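Local coordinates for protein putative hydrolase (Agrobacterium vitis, PDB 3LLC) that probably hydrolyses acyl thioesters and esters, acting as an alpha/beta hydrolase related to the acyl-protein thioesterase ABHD10, at residues 140-145 and 226-231; 144-149 and 218-223; 150-155 and 197-202. One frame throughout, in Å; residues are numbered along the deposited sequence. Where two conformers were deposited one is given.

Interaction 1. Residues 140-145 and 226-231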
HETATM    1  N   MSE A 140      -3.772   8.654  -7.482  1.00 19.71           N
HETATM    2  CA  MSE A 140      -3.700   7.528  -6.544  0.50 19.31           C
HETATM    3  C   MSE A 140      -4.943   6.664  -6.741  1.00 22.04           C
HETATM    4  O   MSE A 140      -6.074   7.169  -6.812  1.00 22.83           O
HETATM    5  CB  MSE A 140      -3.597   8.002  -5.074  0.50 19.58           C
HETATM    6  CG  MSE A 140      -2.352   8.871  -4.719  0.50 16.42           C
HETATM    7 SE   MSE A 140      -2.529   9.680  -2.921  0.38 26.54          SE
HETATM    8  CE  MSE A 140      -3.940   8.434  -2.342  0.50 10.21           C
ATOM      9  N   VAL A 141      -4.721   5.342  -6.857  1.00 19.38           N
ATOM     10  CA  VAL A 141      -5.804   4.366  -6.995  1.00 19.84           C
ATOM     11  C   VAL A 141      -5.654   3.466  -5.747  1.00 20.46           C
ATOM     12  O   VAL A 141      -4.570   2.906  -5.511  1.00 23.36           O
ATOM     13  CB  VAL A 141      -5.713   3.576  -8.287  1.00 20.05           C
ATOM     14  CG1 VAL A 141      -6.780   2.446  -8.280  1.00 22.07           C
ATOM     15  CG2 VAL A 141      -5.900   4.496  -9.564  1.00 19.94           C
ATOM     16  N   LEU A 142      -6.683   3.415  -4.907  1.00 18.97           N
ATOM     17  CA  LEU A 142      -6.619   2.696  -3.611  1.00 19.33           C
ATOM     18  C   LEU A 142      -7.649   1.550  -3.639  1.00 24.08           C
ATOM     19  O   LEU A 142      -8.799   1.788  -3.965  1.00 24.87           O
ATOM     20  CB  LEU A 142      -6.906   3.660  -2.469  1.00 23.38           C
ATOM     21  CG  LEU A 142      -6.016   4.913  -2.373  1.00 24.39           C
ATOM     22  CD1 LEU A 142      -6.467   5.811  -1.200  1.00 22.54           C
ATOM     23  CD2 LEU A 142      -4.571   4.456  -2.229  1.00 24.27           C
ATOM     24  N   ILE A 143      -7.208   0.318  -3.350  1.00 21.36           N
ATOM     25  CA  ILE A 143      -8.035  -0.887  -3.457  1.00 21.54           C
ATOM     26  C   ILE A 143      -8.226  -1.422  -2.031  1.00 22.34           C
ATOM     27  O   ILE A 143      -7.254  -1.811  -1.404  1.00 21.53           O
ATOM     28  CB  ILE A 143      -7.342  -1.940  -4.341  1.00 23.06           C
ATOM     29  CG1 ILE A 143      -7.066  -1.351  -5.751  1.00 29.00           C
ATOM     30  CG2 ILE A 143      -8.176  -3.260  -4.415  1.00 20.67           C
ATOM     31  CD1 ILE A 143      -5.735  -1.584  -6.262  1.00 32.54           C
ATOM     32  N   ALA A 144      -9.463  -1.411  -1.531  1.00 21.02           N
ATOM     33  CA  ALA A 144      -9.797  -1.799  -0.147  1.00 20.91           C
ATOM     34  C   ALA A 144      -8.798  -1.225   0.852  1.00 22.72           C
ATOM     35  O   ALA A 144      -8.236  -1.935   1.676  1.00 22.00           O
ATOM     36  CB  ALA A 144      -9.883  -3.371  -0.027  1.00 21.64           C
ATOM     37  N   PRO A 145      -8.561   0.105   0.795  1.00 22.02           N
ATOM     38  CA  PRO A 145      -7.492   0.651   1.613  1.00 21.24           C
ATOM     39  C   PRO A 145      -7.738   0.528   3.119  1.00 23.01           C
ATOM     40  O   PRO A 145      -8.879   0.647   3.572  1.00 23.32           O
ATOM     41  CB  PRO A 145      -7.463   2.132   1.200  1.00 22.13           C
ATOM     42  CG  PRO A 145      -8.879   2.390   0.784  1.00 21.45           C
ATOM     43  CD  PRO A 145      -9.274   1.145   0.043  1.00 21.49           C
ATOM     44  N   LEU A 226     -15.895   4.993   3.329  1.00 20.64           N
ATOM     45  CA  LEU A 226     -16.712   6.203   3.521  1.00 21.13           C
ATOM     46  C   LEU A 226     -16.056   7.128   4.554  1.00 23.91           C
ATOM     47  O   LEU A 226     -16.044   8.345   4.368  1.00 20.80           O
ATOM     48  CB  LEU A 226     -18.155   5.845   3.921  1.00 20.12           C
ATOM     49  CG  LEU A 226     -19.016   5.269   2.771  1.00 21.07           C
ATOM     50  CD1 LEU A 226     -20.320   4.626   3.344  1.00 20.88           C
ATOM     51  CD2 LEU A 226     -19.358   6.337   1.704  1.00 20.44           C
ATOM     52  N   LYS A 227     -15.498   6.556   5.629  1.00 20.79           N
ATOM     53  CA  LYS A 227     -14.736   7.347   6.620  1.00 21.52           C
ATOM     54  C   LYS A 227     -13.503   8.035   5.966  1.00 21.15           C
ATOM     55  O   LYS A 227     -13.262   9.245   6.169  1.00 21.80           O
ATOM     56  CB  LYS A 227     -14.270   6.460   7.788  1.00 21.64           C
ATOM     57  CG  LYS A 227     -13.545   7.234   8.902  1.00 28.13           C
ATOM     58  CD  LYS A 227     -13.099   6.292  10.080  1.00 30.02           C
ATOM     59  CE  LYS A 227     -12.398   7.051  11.201  1.00 35.17           C
ATOM     60  NZ  LYS A 227     -12.196   6.194  12.401  1.00 34.23           N
ATOM     61  N   LEU A 228     -12.755   7.297   5.157  1.00 20.73           N
ATOM     62  CA  LEU A 228     -11.605   7.894   4.437  1.00 21.31           C
ATOM     63  C   LEU A 228     -12.031   9.074   3.530  1.00 21.09           C
ATOM     64  O   LEU A 228     -11.367  10.119   3.513  1.00 21.46           O
ATOM     65  CB  LEU A 228     -10.852   6.833   3.625  1.00 21.80           C
ATOM     66  CG  LEU A 228      -9.704   7.316   2.720  1.00 23.85           C
ATOM     67  CD1 LEU A 228      -8.654   8.113   3.552  1.00 21.36           C
ATOM     68  CD2 LEU A 228      -9.051   6.137   1.913  1.00 21.21           C
ATOM     69  N   VAL A 229     -13.157   8.938   2.823  1.00 20.07           N
ATOM     70  CA  VAL A 229     -13.640  10.026   1.973  1.00 19.71           C
ATOM     71  C   VAL A 229     -13.926  11.302   2.813  1.00 21.70           C
ATOM     72  O   VAL A 229     -13.629  12.408   2.372  1.00 21.18           O
ATOM     73  CB  VAL A 229     -14.884   9.614   1.119  1.00 19.27           C
ATOM     74  CG1 VAL A 229     -15.605  10.871   0.451  1.00 16.53           C
ATOM     75  CG2 VAL A 229     -14.486   8.534   0.073  1.00 19.56           C
ATOM     76  N   GLU A 230     -14.448  11.141   4.033  1.00 21.47           N
ATOM     77  CA  GLU A 230     -14.690  12.280   4.947  1.00 22.15           C
ATOM     78  C   GLU A 230     -13.392  12.984   5.379  1.00 20.52           C
ATOM     79  O   GLU A 230     -13.453  14.098   5.849  1.00 21.16           O
ATOM     80  CB  GLU A 230     -15.457  11.833   6.210  1.00 24.97           C
ATOM     81  CG  GLU A 230     -16.852  11.278   5.865  1.00 33.55           C
ATOM     82  CD  GLU A 230     -17.605  10.578   7.013  1.00 50.42           C
ATOM     83  OE1 GLU A 230     -17.048  10.394   8.123  1.00 51.74           O
ATOM     84  OE2 GLU A 230     -18.781  10.189   6.765  1.00 61.94           O
ATOM     85  N   HIS A 231     -12.243  12.332   5.226  1.00 19.31           N
ATOM     86  CA  HIS A 231     -10.934  12.902   5.595  1.00 21.45           C
ATOM     87  C   HIS A 231     -10.094  13.354   4.365  1.00 22.30           C
ATOM     88  O   HIS A 231      -8.934  13.741   4.507  1.00 23.34           O
ATOM     89  CB  HIS A 231     -10.168  11.926   6.485  1.00 20.58           C
ATOM     90  CG  HIS A 231     -10.754  11.808   7.856  1.00 21.99           C
ATOM     91  ND1 HIS A 231     -11.779  10.924   8.149  1.00 27.30           N
ATOM     92  CD2 HIS A 231     -10.556  12.541   8.981  1.00 20.25           C
ATOM     93  CE1 HIS A 231     -12.150  11.096   9.414  1.00 23.44           C
ATOM     94  NE2 HIS A 231     -11.450  12.094   9.928  1.00 25.40           N
TER

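Interaction 2. Residues 144-149 and 218-223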
ATOM      1  N   ALA A 144      -9.463  -1.411  -1.531  1.00 21.02           N
ATOM      2  CA  ALA A 144      -9.797  -1.799  -0.147  1.00 20.91           C
ATOM      3  C   ALA A 144      -8.798  -1.225   0.852  1.00 22.72           C
ATOM      4  O   ALA A 144      -8.236  -1.935   1.676  1.00 22.00           O
ATOM      5  CB  ALA A 144      -9.883  -3.371  -0.027  1.00 21.64           C
ATOM      6  N   PRO A 145      -8.561   0.105   0.795  1.00 22.02           N
ATOM      7  CA  PRO A 145      -7.492   0.651   1.613  1.00 21.24           C
ATOM      8  C   PRO A 145      -7.738   0.528   3.119  1.00 23.01           C
ATOM      9  O   PRO A 145      -8.879   0.647   3.572  1.00 23.32           O
ATOM     10  CB  PRO A 145      -7.463   2.132   1.200  1.00 22.13           C
ATOM     11  CG  PRO A 145      -8.879   2.390   0.784  1.00 21.45           C
ATOM     12  CD  PRO A 145      -9.274   1.145   0.043  1.00 21.49           C
ATOM     13  N   ALA A 146      -6.651   0.359   3.883  1.00 22.12           N
ATOM     14  CA  ALA A 146      -6.745   0.085   5.321  1.00 21.72           C
ATOM     15  C   ALA A 146      -5.967   1.102   6.166  1.00 24.28           C
ATOM     16  O   ALA A 146      -5.185   0.729   7.065  1.00 22.61           O
ATOM     17  CB  ALA A 146      -6.246  -1.389   5.617  1.00 22.09           C
ATOM     18  N   PRO A 147      -6.229   2.413   5.952  1.00 22.06           N
ATOM     19  CA  PRO A 147      -5.585   3.403   6.845  1.00 22.92           C
ATOM     20  C   PRO A 147      -5.950   3.171   8.300  1.00 20.83           C
ATOM     21  O   PRO A 147      -7.092   2.840   8.607  1.00 21.63           O
ATOM     22  CB  PRO A 147      -6.175   4.758   6.350  1.00 23.56           C
ATOM     23  CG  PRO A 147      -7.504   4.384   5.712  1.00 21.41           C
ATOM     24  CD  PRO A 147      -7.194   3.029   5.038  1.00 23.99           C
ATOM     25  N   ASP A 148      -4.984   3.398   9.204  1.00 21.01           N
ATOM     26  CA  ASP A 148      -5.202   3.373  10.644  1.00 18.63           C
ATOM     27  C   ASP A 148      -5.837   2.051  11.102  1.00 19.62           C
ATOM     28  O   ASP A 148      -6.580   2.038  12.075  1.00 18.34           O
ATOM     29  CB  ASP A 148      -6.079   4.544  11.094  1.00 18.17           C
ATOM     30  CG  ASP A 148      -5.539   5.912  10.596  1.00 21.29           C
ATOM     31  OD1 ASP A 148      -4.354   5.935  10.142  1.00 20.36           O
ATOM     32  OD2 ASP A 148      -6.299   6.919  10.693  1.00 22.58           O
ATOM     33  N   PHE A 149      -5.492   0.950  10.430  1.00 21.63           N
ATOM     34  CA  PHE A 149      -6.140  -0.324  10.774  1.00 21.12           C
ATOM     35  C   PHE A 149      -5.847  -0.771  12.204  1.00 19.07           C
ATOM     36  O   PHE A 149      -6.698  -1.411  12.855  1.00 18.84           O
ATOM     37  CB  PHE A 149      -5.903  -1.435   9.704  1.00 22.58           C
ATOM     38  CG  PHE A 149      -4.542  -2.094   9.726  1.00 20.61           C
ATOM     39  CD1 PHE A 149      -4.187  -3.004  10.698  1.00 22.50           C
ATOM     40  CD2 PHE A 149      -3.638  -1.874   8.673  1.00 24.67           C
ATOM     41  CE1 PHE A 149      -2.936  -3.629  10.657  1.00 22.40           C
ATOM     42  CE2 PHE A 149      -2.394  -2.502   8.648  1.00 26.18           C
ATOM     43  CZ  PHE A 149      -2.057  -3.367   9.619  1.00 23.97           C
ATOM     44  N   PRO A 218     -14.976  -8.859   4.473  1.00 19.41           N
ATOM     45  CA  PRO A 218     -15.021  -9.150   5.897  1.00 19.99           C
ATOM     46  C   PRO A 218     -13.817  -8.630   6.712  1.00 23.26           C
ATOM     47  O   PRO A 218     -13.844  -8.757   7.926  1.00 22.67           O
ATOM     48  CB  PRO A 218     -15.062 -10.705   5.938  1.00 19.72           C
ATOM     49  CG  PRO A 218     -14.179 -11.069   4.778  1.00 22.03           C
ATOM     50  CD  PRO A 218     -14.354  -9.965   3.725  1.00 21.01           C
ATOM     51  N   ASP A 219     -12.815  -8.035   6.064  1.00 21.66           N
ATOM     52  CA  ASP A 219     -11.578  -7.577   6.710  1.00 22.81           C
ATOM     53  C   ASP A 219     -11.532  -6.050   6.872  1.00 25.04           C
ATOM     54  O   ASP A 219     -11.293  -5.560   7.965  1.00 25.08           O
ATOM     55  CB  ASP A 219     -10.370  -7.999   5.892  1.00 25.04           C
ATOM     56  CG  ASP A 219     -10.279  -9.526   5.723  1.00 30.76           C
ATOM     57  OD1 ASP A 219     -10.730 -10.265   6.621  1.00 30.78           O
ATOM     58  OD2 ASP A 219      -9.812  -9.969   4.667  1.00 37.78           O
ATOM     59  N   VAL A 220     -11.773  -5.328   5.776  1.00 23.73           N
ATOM     60  CA  VAL A 220     -11.952  -3.862   5.808  1.00 22.38           C
ATOM     61  C   VAL A 220     -13.438  -3.527   5.479  1.00 22.54           C
ATOM     62  O   VAL A 220     -13.836  -3.640   4.340  1.00 21.81           O
ATOM     63  CB  VAL A 220     -10.994  -3.165   4.801  1.00 24.92           C
ATOM     64  CG1 VAL A 220     -11.247  -1.630   4.769  1.00 25.67           C
ATOM     65  CG2 VAL A 220      -9.523  -3.448   5.164  1.00 26.76           C
ATOM     66  N   PRO A 221     -14.262  -3.166   6.480  1.00 22.58           N
ATOM     67  CA  PRO A 221     -15.679  -2.864   6.239  1.00 22.40           C
ATOM     68  C   PRO A 221     -15.807  -1.718   5.241  1.00 21.84           C
ATOM     69  O   PRO A 221     -14.987  -0.807   5.297  1.00 21.80           O
ATOM     70  CB  PRO A 221     -16.216  -2.420   7.605  1.00 25.68           C
ATOM     71  CG  PRO A 221     -15.127  -2.603   8.578  1.00 29.96           C
ATOM     72  CD  PRO A 221     -13.866  -2.944   7.880  1.00 24.41           C
ATOM     73  N   TYR A 222     -16.795  -1.767   4.351  1.00 21.45           N
ATOM     74  CA  TYR A 222     -16.914  -0.706   3.334  1.00 20.02           C
ATOM     75  C   TYR A 222     -17.109   0.674   3.995  1.00 19.65           C
ATOM     76  O   TYR A 222     -16.751   1.695   3.409  1.00 21.90           O
ATOM     77  CB  TYR A 222     -18.040  -1.010   2.330  1.00 19.33           C
ATOM     78  CG  TYR A 222     -19.423  -0.803   2.863  1.00 20.13           C
ATOM     79  CD1 TYR A 222     -20.046   0.452   2.784  1.00 18.46           C
ATOM     80  CD2 TYR A 222     -20.144  -1.858   3.445  1.00 19.86           C
ATOM     81  CE1 TYR A 222     -21.303   0.649   3.305  1.00 22.49           C
ATOM     82  CE2 TYR A 222     -21.411  -1.657   3.965  1.00 22.58           C
ATOM     83  CZ  TYR A 222     -21.988  -0.398   3.881  1.00 25.98           C
ATOM     84  OH  TYR A 222     -23.244  -0.188   4.392  1.00 25.94           O
ATOM     85  N   GLN A 223     -17.695   0.694   5.198  1.00 19.43           N
ATOM     86  CA  GLN A 223     -17.875   1.954   5.978  1.00 21.20           C
ATOM     87  C   GLN A 223     -16.521   2.663   6.234  1.00 20.45           C
ATOM     88  O   GLN A 223     -16.468   3.906   6.424  1.00 20.99           O
ATOM     89  CB  GLN A 223     -18.584   1.676   7.313  1.00 20.57           C
ATOM     90  CG  GLN A 223     -20.055   1.167   7.186  1.00 23.72           C
ATOM     91  CD  GLN A 223     -20.214  -0.373   7.123  1.00 23.22           C
ATOM     92  OE1 GLN A 223     -19.290  -1.122   6.746  1.00 20.43           O
ATOM     93  NE2 GLN A 223     -21.432  -0.838   7.442  1.00 23.89           N
TER

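Interaction 3. Residues 150-155 and 197-202. With EDO (1,2-ethanediol), chain C; EDO (1,2-ethanediol), chain D.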
ATOM      1  N   THR A 150      -4.653  -0.459  12.722  1.00 20.36           N
ATOM      2  CA  THR A 150      -4.282  -0.901  14.077  1.00 21.12           C
ATOM      3  C   THR A 150      -5.184  -0.261  15.131  1.00 20.65           C
ATOM      4  O   THR A 150      -5.697  -0.952  16.002  1.00 18.21           O
ATOM      5  CB  THR A 150      -2.777  -0.645  14.394  1.00 22.42           C
ATOM      6  OG1 THR A 150      -2.506   0.765  14.282  1.00 21.49           O
ATOM      7  CG2 THR A 150      -1.875  -1.435  13.430  1.00 19.17           C
ATOM      8  N   SER A 151      -5.434   1.053  15.037  1.00 17.67           N
ATOM      9  CA  SER A 151      -6.228   1.734  16.023  1.00 18.83           C
ATOM     10  C   SER A 151      -7.745   1.625  15.753  1.00 17.66           C
ATOM     11  O   SER A 151      -8.554   1.623  16.709  1.00 18.56           O
ATOM     12  CB  SER A 151      -5.837   3.235  16.127  1.00 22.50           C
ATOM     13  OG  SER A 151      -5.988   3.896  14.886  1.00 21.24           O
ATOM     14  N   ASP A 152      -8.124   1.553  14.500  1.00 18.40           N
ATOM     15  CA  ASP A 152      -9.549   1.682  14.120  1.00 20.59           C
ATOM     16  C   ASP A 152     -10.249   0.344  13.879  1.00 21.60           C
ATOM     17  O   ASP A 152     -11.439   0.267  14.105  1.00 21.00           O
ATOM     18  CB  ASP A 152      -9.730   2.553  12.877  1.00 20.94           C
ATOM     19  CG  ASP A 152      -9.319   4.014  13.098  1.00 24.23           C
ATOM     20  OD1 ASP A 152      -8.645   4.317  14.107  1.00 24.19           O
ATOM     21  OD2 ASP A 152      -9.645   4.834  12.204  1.00 25.82           O
ATOM     22  N   LEU A 153      -9.524  -0.661  13.382  1.00 21.20           N
ATOM     23  CA  LEU A 153     -10.113  -1.976  13.066  1.00 22.85           C
ATOM     24  C   LEU A 153      -9.683  -3.077  14.047  1.00 22.41           C
ATOM     25  O   LEU A 153     -10.496  -3.955  14.364  1.00 25.53           O
ATOM     26  CB  LEU A 153      -9.808  -2.381  11.627  1.00 20.94           C
ATOM     27  CG  LEU A 153     -10.277  -1.426  10.516  1.00 22.75           C
ATOM     28  CD1 LEU A 153      -9.905  -1.937   9.107  1.00 20.68           C
ATOM     29  CD2 LEU A 153     -11.813  -1.133  10.683  1.00 21.11           C
ATOM     30  N   ILE A 154      -8.452  -3.035  14.561  1.00 19.54           N
ATOM     31  CA  ILE A 154      -7.999  -4.059  15.535  1.00 20.91           C
ATOM     32  C   ILE A 154      -8.297  -3.721  17.004  1.00 21.82           C
ATOM     33  O   ILE A 154      -8.986  -4.506  17.716  1.00 19.29           O
ATOM     34  CB  ILE A 154      -6.519  -4.442  15.340  1.00 19.45           C
ATOM     35  CG1 ILE A 154      -6.305  -5.021  13.915  1.00 23.14           C
ATOM     36  CG2 ILE A 154      -6.071  -5.437  16.447  1.00 18.12           C
ATOM     37  CD1 ILE A 154      -4.853  -5.317  13.526  1.00 19.33           C
ATOM     38  N   GLU A 155      -7.784  -2.579  17.488  1.00 19.31           N
ATOM     39  CA  GLU A 155      -7.972  -2.194  18.894  1.00 21.19           C
ATOM     40  C   GLU A 155      -9.404  -2.368  19.469  1.00 16.99           C
ATOM     41  O   GLU A 155      -9.548  -2.900  20.565  1.00 17.74           O
ATOM     42  CB  GLU A 155      -7.462  -0.759  19.180  1.00 23.15           C
ATOM     43  CG  GLU A 155      -5.914  -0.628  19.277  1.00 26.09           C
ATOM     44  CD  GLU A 155      -5.444   0.791  19.662  1.00 27.92           C
ATOM     45  OE1 GLU A 155      -6.199   1.462  20.364  1.00 27.16           O
ATOM     46  OE2 GLU A 155      -4.328   1.224  19.259  1.00 20.29           O
ATOM     47  N   ARG A 197      -0.927   7.484  12.244  1.00 18.65           N
ATOM     48  CA  ARG A 197      -2.361   7.641  12.100  1.00 19.11           C
ATOM     49  C   ARG A 197      -2.633   8.832  11.161  1.00 21.20           C
ATOM     50  O   ARG A 197      -2.122   9.943  11.403  1.00 21.23           O
ATOM     51  CB  ARG A 197      -3.015   7.864  13.469  1.00 18.09           C
ATOM     52  CG  ARG A 197      -4.542   7.703  13.496  1.00 17.21           C
ATOM     53  CD  ARG A 197      -5.087   7.843  14.923  1.00 20.05           C
ATOM     54  NE  ARG A 197      -6.439   7.284  15.020  1.00 18.07           N
ATOM     55  CZ  ARG A 197      -7.074   7.016  16.155  1.00 16.94           C
ATOM     56  NH1 ARG A 197      -6.525   7.283  17.332  1.00 17.34           N
ATOM     57  NH2 ARG A 197      -8.295   6.470  16.104  1.00 20.97           N
ATOM     58  N   VAL A 198      -3.403   8.593  10.117  1.00 20.82           N
ATOM     59  CA  VAL A 198      -3.703   9.634   9.089  1.00 21.45           C
ATOM     60  C   VAL A 198      -5.094  10.262   9.155  1.00 24.35           C
ATOM     61  O   VAL A 198      -5.275  11.403   8.667  1.00 22.59           O
ATOM     62  CB  VAL A 198      -3.387   9.139   7.633  1.00 22.01           C
ATOM     63  CG1 VAL A 198      -1.910   8.807   7.480  1.00 20.74           C
ATOM     64  CG2 VAL A 198      -4.266   7.939   7.185  1.00 19.96           C
HETATM   65  N   MSE A 199      -6.084   9.570   9.764  1.00 21.97           N
HETATM   66  CA  MSE A 199      -7.459  10.075   9.819  1.00 22.78           C
HETATM   67  C   MSE A 199      -7.854  10.777  11.129  1.00 20.89           C
HETATM   68  O   MSE A 199      -9.037  10.969  11.385  1.00 21.89           O
HETATM   69  CB  MSE A 199      -8.466   8.957   9.448  1.00 23.71           C
HETATM   70  CG  MSE A 199      -8.250   8.400   8.032  1.00 21.96           C
HETATM   71 SE   MSE A 199      -9.709   7.187   7.462  0.75 22.11          SE
HETATM   72  CE  MSE A 199      -9.358   5.830   8.835  1.00 22.36           C
ATOM     73  N   ALA A 200      -6.888  11.172  11.956  1.00 20.06           N
ATOM     74  CA  ALA A 200      -7.202  12.009  13.113  1.00 19.88           C
ATOM     75  C   ALA A 200      -7.420  13.485  12.666  1.00 21.86           C
ATOM     76  O   ALA A 200      -7.932  14.291  13.424  1.00 21.83           O
ATOM     77  CB  ALA A 200      -6.126  11.924  14.246  1.00 17.35           C
ATOM     78  N   GLY A 201      -7.031  13.810  11.430  1.00 21.12           N
ATOM     79  CA  GLY A 201      -7.375  15.117  10.819  1.00 22.21           C
ATOM     80  C   GLY A 201      -7.576  14.998   9.316  1.00 22.48           C
ATOM     81  O   GLY A 201      -7.760  13.913   8.819  1.00 22.20           O
HETATM   82  N   MSE A 202      -7.592  16.135   8.605  1.00 21.06           N
HETATM   83  CA  MSE A 202      -7.800  16.147   7.142  1.00 21.32           C
HETATM   84  C   MSE A 202      -6.510  15.846   6.389  1.00 22.43           C
HETATM   85  O   MSE A 202      -5.428  16.258   6.802  1.00 21.40           O
HETATM   86  CB  MSE A 202      -8.378  17.519   6.703  1.00 20.55           C
HETATM   87  CG  MSE A 202      -9.671  17.903   7.398  1.00 25.22           C
HETATM   88 SE   MSE A 202     -11.090  16.596   6.938  0.75 26.02          SE
HETATM   89  CE  MSE A 202     -11.053  16.846   4.957  1.00 31.18           C
TER
HETATM   90  C1  EDO C 271      -3.424  15.066   9.473  1.00 48.61           C
HETATM   91  O1  EDO C 271      -4.097  14.480  10.586  1.00 45.03           O
HETATM   92  C2  EDO C 271      -3.815  14.266   8.252  1.00 42.38           C
HETATM   93  O2  EDO C 271      -3.134  13.039   8.324  1.00 35.44           O
HETATM   94  C1  EDO D 272       1.311  10.875  10.962  1.00 59.43           C
HETATM   95  O1  EDO D 272       2.736  11.110  11.009  1.00 60.96           O
HETATM   96  C2  EDO D 272       0.739  11.248   9.605  1.00 52.06           C
HETATM   97  O2  EDO D 272      -0.294  12.224   9.725  1.00 56.39           O
HETATM   98  O   HOH W   1      -8.143   6.994  12.625  1.00 18.70           O

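Interaction 1. Residues 140-145 and 226-231
Leu142 and Leu228 reach each other from strand and helix by different first torsions: in Leu142 CG lies beside the backbone N and opposite the carbonyl carbon (chi1 -56°), while in Leu228 CG swings anti to N (chi1 175°). In each leucine the methyl that makes the contact is the one extended away from CA. CD2 of Leu228 is the touching branch on the helix side, and it has two partners. It comes to 3.9 Å from CG of Pro145 and to 4.1 Å from CD1 of Leu142; the two leucine side chains cross at about a right angle. Ile211 of strand 209-214 and Leu121 of helix 115-128 also touch Leu228, while Leu142 packs on Ala120 of that same helix. The contact thus joins helix 222-230 to the end of strand 136-143, deep in the sheet-helix sandwich of an alpha/beta hydrolase. Within 226-231, His231 folds back: its ND1 donates to Lys227 O at 3.0 Å, nearly straight at 168°. The acceptor lies in the ring plane, although the donor stands above the carbonyl plane, and a backbone bond from His231 N to Leu228 O accompanies it. Across the segments the chemistry is purely apolar; without a directional bond, the fit rests on dispersion and the burial of two leucines and a proline.

Interaction 2. Residues 144-149 and 218-223
Val220 presents both methyls to the loop 144-149. CG1, anti to its own backbone nitrogen (chi1 176°), comes within 3.5 Å of Pro145 O; CG2 meets Ala146 CB at 3.9 Å and lies 4.0 Å from Ala144 O. One branched side chain thus packs on three successive residues, mixing methyl-methyl contact with CG1 close to one carbonyl oxygen and CG2 more loosely near another, and no hydrogen bond crosses. This buried part contrasts with the outer side of 218-223, where Pro218 and Gln223 are exposed and Gln223 OE1 folds over a face of the Tyr222 ring. The tight part borders what is probably the catalytic site, where Ser114, His247 and Asp217 have the geometry of a Ser-His-Asp triad: Val220 touches His247, Asp217 OD1 accepts from the amides of Asp219 and Val220, and a backbone hydrogen bond joins Ala146 and Ser114. A tetraethylene glycol, probably from the crystallisation liquor, lies about 4 Å from the Ala146 side chain. The loop leads from strand 136-143 into helix 149-154; within it Pro145 packs on Ile211 and Gln213 of strand 209-214, and Pro147 and Phe149 lie against helix 115-128.

Interaction 3. Residues 150-155 and 197-202
The short helix 149-154, with its wider pi-type turn closed by Glu155 N to Thr150 O at 3.0 Å, turns Ser151 and Asp152 toward Arg197 and Met199 of the loop that follows helix 187-195. Arg197, extended from CG to NE, carries its guanidinium to the carboxylate of Asp152, and NH2 forms a salt bridge to OD1 at 3.0 Å. The hydrogen bond within it is weak, bent to 127°, and the carboxylate and guanidinium planes stand 60° apart instead of meeting side by side. Ser151 OG lies over one face of the guanidinium, off toward its rim and 3.4 Å from Arg197 NE, at an angle too poor for a bond. That hydroxyl, set between backbone N and carbonyl carbon, donates instead to Asp152 OD1 at 2.8 Å, arriving from above the carboxylate plane. A water completes a second bridge: it donates to Asp152 OD2 at 2.7 Å and accepts from Arg197 NE at 3.0 Å, lying at the edge of the guanidinium in its plane. The bent chain of Met199, present as selenomethionine, brings its methyl CE to 3.5 Å from Asp152 OD2. Lys227 of helix 222-230 adds a salt bridge to that oxygen. Between Arg197 and Met199, Val198 O accepts from O2 of a 1,2-ethanediol, probably from the crystallisation liquor, at 2.7 Å. Each oxygen of Asp152 therefore receives more than one polar partner: OD1 the arginine and the serine, OD2 the lysine and the water. Two basic groups so close would be expected to keep the carboxylate ionised, and the water gives Arg197 a second, indirect tie to it.

In the fold
The three interactions lie within one alpha/beta hydrolase fold, their centres about 9 Å (1 and 2), about 11 Å (2 and 3) and about 13 Å (1 and 3) apart. Along the chain they sit one within another: 140-145, 144-149 and 150-155 run on from strand 136-143 into helix 149-154, and the partners return as 197-202, 218-223 and 226-231. Interactions 1 and 2 share Ala144 and Pro145 and both use helix 222-230. Interaction 3 is tied to interaction 1 by the Lys227-Asp152 salt bridge, and to interaction 2 through Asp148, whose carboxylate probably accepts from the amides of Val198 and Met199. Interactions 1 and 2 lie near the probable catalytic site; interaction 3 follows on helix 149-154.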